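Local coordinates for protein ADP-ribose pyrophosphatase (Streptococcus suis, PDB 3O8S) that probably hydrolyses the pyrophosphate bond of ADP-ribose or a related nucleoside diphosphate compound, as a member of the NUDIX hydrolase family, at residues Arg126-Asp132 and His200-Asp206. Sequence-based numbering, arbitrary orientation.
Sequences RVVAILD and HWETRFD. With EDO (1,2-ethanediol), chain E; EDO (1,2-ethanediol), chain B.
V128 O accepts two hydrogen bonds from 200-206. R204 N donates to V128 O at 3.1 Å. W201 NE1 donates to the same V128 O at 2.9 Å, with the oxygen lying in the indole plane. CG of W201 is anti to the backbone N (chi1 -175°), which carries the ring toward 126-132; chi2 of -107° turns the NE1 edge to V128 O. One residue back, T203 OG1 donates to V127 O at 2.6 Å, tilted 26° from the carbonyl plane. I130 N donates to R204 O at 2.8 Å. At the chain end, D206 OD1 receives D132 N at 3.0 Å through its syn lone pair. One water donates to both I130 O and D206 O.

Around R204 the C-terminal tail forms a short, weakly bonded strand, paired in parallel with strand 120-132 of the NUDIX-fold sheet, on the opposite edge from strand 145-157. V128 and A129 form a classic beta bulge facing F149. The tail also reaches the second subunit, where E202 forms a salt bridge with R126 of that chain.

W201 lies between two arginines. W201 CB sits over the centre of the R126 guanidinium, 3.3 Å from CZ. R126 is held there by the carbonyls of S198 and E199. R204 NH2 lies over one indole face, towards the rim, and R204 NE bonds E202 O in the guanidinium plane.

Apolar contacts are few. T203 CG2 touches V127 CG1 at 3.7 Å and I130 CD1. V128 CG1 meets W201 CZ2. L131 CD2 also lies beside the D206 carboxylate, 3.8 Å from OD2, which is bonded by N136.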
loop_
_atom_site.group_PDB
_atom_site.type_symbol
_atom_site.label_atom_id
_atom_site.label_comp_id
_atom_site.label_asym_id
_atom_site.label_seq_id
_atom_site.Cartn_x
_atom_site.Cartn_y
_atom_site.Cartn_z
ATOM N N ARG A 126 -10.132 -2.118 -4.018
ATOM C CA ARG A 126 -9.027 -1.579 -4.759
ATOM C C ARG A 126 -8.236 -0.636 -3.905
ATOM O O ARG A 126 -8.811 0.108 -3.113
ATOM C CB ARG A 126 -9.615 -0.855 -6.025
ATOM C CG ARG A 126 -8.751 0.272 -6.667
ATOM C CD ARG A 126 -9.448 0.835 -7.901
ATOM N NE ARG A 126 -9.371 -0.147 -8.996
ATOM C CZ ARG A 126 -9.954 -0.025 -10.176
ATOM N NH1 ARG A 126 -10.708 1.035 -10.445
ATOM N NH2 ARG A 126 -9.778 -0.949 -11.105
ATOM N N VAL A 127 -6.904 -0.639 -4.094
ATOM C CA VAL A 127 -6.023 0.315 -3.434
ATOM C C VAL A 127 -6.028 1.570 -4.319
ATOM O O VAL A 127 -5.532 1.543 -5.446
ATOM C CB VAL A 127 -4.581 -0.203 -3.149
ATOM C CG1 VAL A 127 -3.814 0.804 -2.276
ATOM C CG2 VAL A 127 -4.617 -1.572 -2.471
ATOM N N VAL A 128 -6.631 2.643 -3.827
ATOM C CA VAL A 128 -6.658 3.907 -4.572
ATOM C C VAL A 128 -5.235 4.506 -4.569
ATOM O O VAL A 128 -4.703 4.937 -5.600
ATOM C CB VAL A 128 -7.692 4.924 -3.978
ATOM C CG1 VAL A 128 -7.633 6.261 -4.715
ATOM C CG2 VAL A 128 -9.121 4.366 -3.953
ATOM N N ALA A 129 -4.676 4.594 -3.369
ATOM C CA ALA A 129 -3.395 5.241 -3.088
ATOM C C ALA A 129 -2.825 4.825 -1.751
ATOM O O ALA A 129 -3.588 4.475 -0.856
ATOM C CB ALA A 129 -3.595 6.744 -3.093
ATOM N N ILE A 130 -1.478 4.839 -1.639
ATOM C CA ILE A 130 -0.651 4.634 -0.437
ATOM C C ILE A 130 0.138 5.923 -0.320
ATOM O O ILE A 130 1.077 6.130 -1.077
ATOM C CB ILE A 130 0.247 3.376 -0.488
ATOM C CG1 ILE A 130 -0.532 2.149 -0.904
ATOM C CG2 ILE A 130 0.999 3.144 0.818
ATOM C CD1 ILE A 130 0.091 1.544 -2.024
ATOM N N LEU A 131 -0.276 6.825 0.567
ATOM C CA LEU A 131 0.323 8.137 0.582
ATOM C C LEU A 131 0.936 8.530 1.891
ATOM O O LEU A 131 0.413 8.253 2.955
ATOM C CB LEU A 131 -0.753 9.183 0.198
ATOM C CG LEU A 131 -1.362 9.072 -1.199
ATOM C CD1 LEU A 131 -2.647 9.875 -1.294
ATOM C CD2 LEU A 131 -0.344 9.464 -2.291
ATOM N N ASP A 132 2.021 9.259 1.793
ATOM C CA ASP A 132 2.708 9.793 2.938
ATOM C C ASP A 132 1.931 11.023 3.431
ATOM O O ASP A 132 1.783 11.990 2.676
ATOM C CB ASP A 132 4.143 10.132 2.535
ATOM C CG ASP A 132 4.944 10.748 3.637
ATOM O OD1 ASP A 132 5.279 10.026 4.599
ATOM O OD2 ASP A 132 5.227 11.950 3.550
ATOM N N HIS A 200 -9.715 0.440 -15.245
ATOM C CA HIS A 200 -8.322 0.218 -14.887
ATOM C C HIS A 200 -7.832 1.310 -13.959
ATOM O O HIS A 200 -8.165 2.468 -14.148
ATOM C CB HIS A 200 -7.447 0.159 -16.134
ATOM C CG HIS A 200 -7.895 -0.887 -17.086
ATOM N ND1 HIS A 200 -7.830 -2.225 -16.761
ATOM C CD2 HIS A 200 -8.410 -0.761 -18.330
ATOM C CE1 HIS A 200 -8.293 -2.872 -17.821
ATOM N NE2 HIS A 200 -8.625 -2.033 -18.797
ATOM N N TRP A 201 -7.001 0.951 -12.987
ATOM C CA TRP A 201 -6.471 1.929 -12.051
ATOM C C TRP A 201 -5.027 1.653 -11.707
ATOM O O TRP A 201 -4.676 0.542 -11.324
ATOM C CB TRP A 201 -7.319 1.936 -10.753
ATOM C CG TRP A 201 -6.903 3.001 -9.774
ATOM C CD1 TRP A 201 -6.227 2.820 -8.602
ATOM C CD2 TRP A 201 -7.138 4.416 -9.892
ATOM N NE1 TRP A 201 -6.003 4.031 -7.994
ATOM C CE2 TRP A 201 -6.556 5.030 -8.764
ATOM C CE3 TRP A 201 -7.805 5.223 -10.839
ATOM C CZ2 TRP A 201 -6.580 6.422 -8.571
ATOM C CZ3 TRP A 201 -7.811 6.600 -10.662
ATOM C CH2 TRP A 201 -7.222 7.188 -9.530
ATOM N N GLU A 202 -4.209 2.695 -11.757
ATOM C CA GLU A 202 -2.818 2.661 -11.351
ATOM C C GLU A 202 -2.759 3.244 -9.945
ATOM O O GLU A 202 -2.937 4.451 -9.791
ATOM C CB GLU A 202 -1.918 3.450 -12.330
ATOM C CG GLU A 202 -0.438 3.157 -12.115
ATOM C CD GLU A 202 0.043 1.796 -12.594
ATOM O OE1 GLU A 202 -0.650 1.163 -13.423
ATOM O OE2 GLU A 202 1.102 1.341 -12.107
ATOM N N THR A 203 -2.496 2.385 -8.918
ATOM C CA THR A 203 -2.442 2.792 -7.510
ATOM C C THR A 203 -1.369 3.864 -7.328
ATOM O O THR A 203 -0.224 3.706 -7.785
ATOM C CB THR A 203 -2.230 1.553 -6.653
ATOM O OG1 THR A 203 -3.405 0.742 -6.774
ATOM C CG2 THR A 203 -1.899 1.878 -5.195
ATOM N N ARG A 204 -1.754 4.964 -6.683
ATOM C CA ARG A 204 -0.837 6.092 -6.508
ATOM C C ARG A 204 -0.052 5.947 -5.261
ATOM O O ARG A 204 -0.574 5.488 -4.260
ATOM C CB ARG A 204 -1.590 7.435 -6.498
ATOM C CG ARG A 204 -2.547 7.615 -7.670
ATOM C CD ARG A 204 -1.855 7.599 -9.030
ATOM N NE ARG A 204 -2.785 7.138 -10.055
ATOM C CZ ARG A 204 -3.577 7.933 -10.762
ATOM N NH1 ARG A 204 -3.506 9.245 -10.620
ATOM N NH2 ARG A 204 -4.437 7.422 -11.625
ATOM N N PHE A 205 1.198 6.387 -5.286
ATOM C CA PHE A 205 2.025 6.311 -4.101
ATOM C C PHE A 205 3.122 7.355 -4.202
ATOM O O PHE A 205 3.414 7.817 -5.302
ATOM C CB PHE A 205 2.574 4.871 -3.908
ATOM C CG PHE A 205 3.594 4.382 -4.917
ATOM C CD1 PHE A 205 3.216 4.066 -6.221
ATOM C CD2 PHE A 205 4.915 4.173 -4.545
ATOM C CE1 PHE A 205 4.148 3.585 -7.148
ATOM C CE2 PHE A 205 5.859 3.706 -5.477
ATOM C CZ PHE A 205 5.466 3.408 -6.771
ATOM N N ASP A 206 3.704 7.761 -3.074
ATOM C CA ASP A 206 4.807 8.741 -3.091
ATOM C C ASP A 206 5.842 8.438 -2.001
ATOM O O ASP A 206 5.717 7.381 -1.347
ATOM C CB ASP A 206 4.283 10.186 -2.962
ATOM C CG ASP A 206 3.367 10.500 -1.786
ATOM O OD1 ASP A 206 3.297 9.682 -0.839
ATOM O OD2 ASP A 206 2.743 11.569 -1.803
ATOM O OXT ASP A 206 6.817 9.214 -1.858
HETATM C C1 EDO E . -6.073 -4.686 -14.402
HETATM O O1 EDO E . -6.429 -3.321 -14.650
HETATM C C2 EDO E . -6.763 -5.561 -15.440
HETATM O O2 EDO E . -8.166 -5.289 -15.371
HETATM C C1 EDO B . -10.303 3.927 -17.111
HETATM O O1 EDO B . -9.850 2.561 -17.197
HETATM C C2 EDO B . -11.677 4.164 -17.774
HETATM O O2 EDO B . -12.748 3.372 -17.210
HETATM O O HOH W 1 3.672 6.162 0.038
#